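Local coordinates for nucleotidyltransferase (PDB 1WWP), which is of unknown function but probably acts as the helical substrate-binding partner of a nucleotidyltransferase, at residues E3-T8 with F30-E35. Numbering follows the deposited sequence.
Sequences EKALAT and FEYTFE
With chi1 at 66°, Tyr32 has CG between its backbone N and carbonyl carbon, which sends the phenol across to helix 2-13; chi1 of 63° sets Thr8 OG1 likewise, facing the phenol oxygen. The two side chains cross at about a right angle, with Tyr32 OH 2.9 Å from Thr8 OG1. This hydroxyl pair is within hydrogen-bonding distance, though the proton of Tyr32 may have another acceptor. A threonine suits this place because its hydroxyl also donates to Ala5 O one turn back, at 2.7 Å from somewhat out of the carbonyl plane, a bond that fixes its rotation. A valine in place of Thr8 would probably leave Tyr32 OH without this partner, and Ala5 O without the side-chain bond.

The two helices run antiparallel, the axes of the short segments 8.8 Å apart at 159°, in this all-helical fold of the nucleotidyltransferase substrate-binding family. The mere methyl of Ala5 lets the backbones come close, its CA 5.3 Å from that of Thr33. Tyr32 is long enough to span the gap, its ring edge meeting Ala5 CB 3.8 Å from CE1. Thr33 OG1 is spent on Arg29 O in its own helix and merely lies 3.2 Å from Ala5 O; its CG2, anti to the backbone N, is 4.2 Å from Leu6 CD1. Leu6 also packs on Leu114 of helix 93-116, whereas Val88 of the second subunit lies against Tyr32.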
loop_
_atom_site.group_PDB
_atom_site.type_symbol
_atom_site.label_atom_id
_atom_site.label_comp_id
_atom_site.label_asym_id
_atom_site.label_seq_id
_atom_site.Cartn_x
_atom_site.Cartn_y
_atom_site.Cartn_z
ATOM N N GLU A 3 17.216 -6.013 0.304
ATOM C CA GLU A 3 18.248 -5.095 0.802
ATOM C C GLU A 3 18.186 -3.632 0.339
ATOM O O GLU A 3 18.169 -2.714 1.164
ATOM C CB GLU A 3 19.642 -5.652 0.482
ATOM C CG GLU A 3 19.946 -7.000 1.129
ATOM C CD GLU A 3 19.522 -8.189 0.275
ATOM O OE1 GLU A 3 18.343 -8.259 -0.135
ATOM O OE2 GLU A 3 20.377 -9.064 0.017
ATOM N N LYS A 4 18.170 -3.411 -0.970
ATOM C CA LYS A 4 18.133 -2.058 -1.519
ATOM C C LYS A 4 16.841 -1.335 -1.131
ATOM O O LYS A 4 16.845 -0.135 -0.829
ATOM C CB LYS A 4 18.266 -2.119 -3.042
ATOM C CG LYS A 4 18.963 -0.919 -3.675
ATOM C CD LYS A 4 18.150 0.360 -3.540
ATOM C CE LYS A 4 18.780 1.487 -4.342
ATOM N NZ LYS A 4 18.017 2.754 -4.214
ATOM N N ALA A 5 15.734 -2.067 -1.144
ATOM C CA ALA A 5 14.449 -1.491 -0.774
ATOM C C ALA A 5 14.526 -1.148 0.711
ATOM O O ALA A 5 14.043 -0.107 1.149
ATOM C CB ALA A 5 13.333 -2.492 -1.034
ATOM N N LEU A 6 15.163 -2.029 1.475
ATOM C CA LEU A 6 15.328 -1.834 2.908
ATOM C C LEU A 6 16.116 -0.561 3.230
ATOM O O LEU A 6 15.944 0.026 4.295
ATOM C CB LEU A 6 16.031 -3.047 3.519
ATOM C CG LEU A 6 16.319 -3.020 5.023
ATOM C CD1 LEU A 6 15.067 -2.631 5.825
ATOM C CD2 LEU A 6 16.812 -4.393 5.438
ATOM N N ALA A 7 16.956 -0.132 2.292
ATOM C CA ALA A 7 17.789 1.069 2.456
ATOM C C ALA A 7 16.974 2.353 2.390
ATOM O O ALA A 7 17.211 3.300 3.144
ATOM C CB ALA A 7 18.872 1.089 1.378
ATOM N N THR A 8 16.011 2.387 1.477
ATOM C CA THR A 8 15.161 3.559 1.316
ATOM C C THR A 8 14.242 3.680 2.527
ATOM O O THR A 8 13.906 4.788 2.957
ATOM C CB THR A 8 14.341 3.451 0.034
ATOM O OG1 THR A 8 13.470 2.316 0.120
ATOM C CG2 THR A 8 15.269 3.254 -1.154
ATOM N N PHE A 30 7.730 0.817 3.585
ATOM C CA PHE A 30 7.589 -0.384 4.391
ATOM C C PHE A 30 6.831 -1.430 3.543
ATOM O O PHE A 30 7.172 -2.617 3.529
ATOM C CB PHE A 30 6.795 -0.048 5.659
ATOM C CG PHE A 30 6.198 -1.250 6.336
ATOM C CD1 PHE A 30 7.007 -2.274 6.808
ATOM C CD2 PHE A 30 4.814 -1.362 6.480
ATOM C CE1 PHE A 30 6.444 -3.406 7.415
ATOM C CE2 PHE A 30 4.238 -2.501 7.091
ATOM C CZ PHE A 30 5.054 -3.517 7.553
ATOM N N GLU A 31 5.809 -0.971 2.831
ATOM C CA GLU A 31 5.013 -1.871 2.004
ATOM C C GLU A 31 5.861 -2.634 1.006
ATOM O O GLU A 31 5.899 -3.868 1.040
ATOM C CB GLU A 31 3.928 -1.090 1.261
ATOM C CG GLU A 31 2.775 -0.621 2.147
ATOM C CD GLU A 31 1.648 0.013 1.341
ATOM O OE1 GLU A 31 0.518 0.112 1.860
ATOM O OE2 GLU A 31 1.883 0.415 0.182
ATOM N N TYR A 32 6.566 -1.923 0.127
ATOM C CA TYR A 32 7.361 -2.638 -0.855
ATOM C C TYR A 32 8.573 -3.354 -0.289
ATOM O O TYR A 32 9.077 -4.290 -0.903
ATOM C CB TYR A 32 7.731 -1.735 -2.047
ATOM C CG TYR A 32 8.644 -0.552 -1.814
ATOM C CD1 TYR A 32 9.984 -0.730 -1.484
ATOM C CD2 TYR A 32 8.188 0.753 -2.061
ATOM C CE1 TYR A 32 10.864 0.371 -1.418
ATOM C CE2 TYR A 32 9.050 1.851 -2.000
ATOM C CZ TYR A 32 10.386 1.656 -1.685
ATOM O OH TYR A 32 11.236 2.743 -1.675
ATOM N N THR A 33 9.032 -2.942 0.888
ATOM C CA THR A 33 10.155 -3.622 1.506
ATOM C C THR A 33 9.661 -4.946 2.082
ATOM O O THR A 33 10.347 -5.971 2.034
ATOM C CB THR A 33 10.758 -2.788 2.661
ATOM O OG1 THR A 33 11.334 -1.586 2.133
ATOM C CG2 THR A 33 11.817 -3.609 3.408
ATOM N N PHE A 34 8.465 -4.907 2.651
ATOM C CA PHE A 34 7.846 -6.095 3.221
ATOM C C PHE A 34 7.633 -7.154 2.141
ATOM O O PHE A 34 7.986 -8.319 2.317
ATOM C CB PHE A 34 6.491 -5.725 3.813
ATOM C CG PHE A 34 5.680 -6.902 4.248
ATOM C CD1 PHE A 34 4.721 -7.458 3.398
ATOM C CD2 PHE A 34 5.849 -7.444 5.520
ATOM C CE1 PHE A 34 3.940 -8.532 3.813
ATOM C CE2 PHE A 34 5.072 -8.523 5.946
ATOM C CZ PHE A 34 4.115 -9.066 5.086
ATOM N N GLU A 35 7.026 -6.736 1.035
ATOM C CA GLU A 35 6.750 -7.653 -0.061
ATOM C C GLU A 35 8.034 -8.297 -0.561
ATOM O O GLU A 35 8.073 -9.503 -0.804
ATOM C CB GLU A 35 6.050 -6.921 -1.202
ATOM C CG GLU A 35 4.750 -6.199 -0.788
ATOM C CD GLU A 35 3.680 -7.121 -0.176
ATOM O OE1 GLU A 35 3.546 -8.284 -0.623
ATOM O OE2 GLU A 35 2.959 -6.667 0.740
#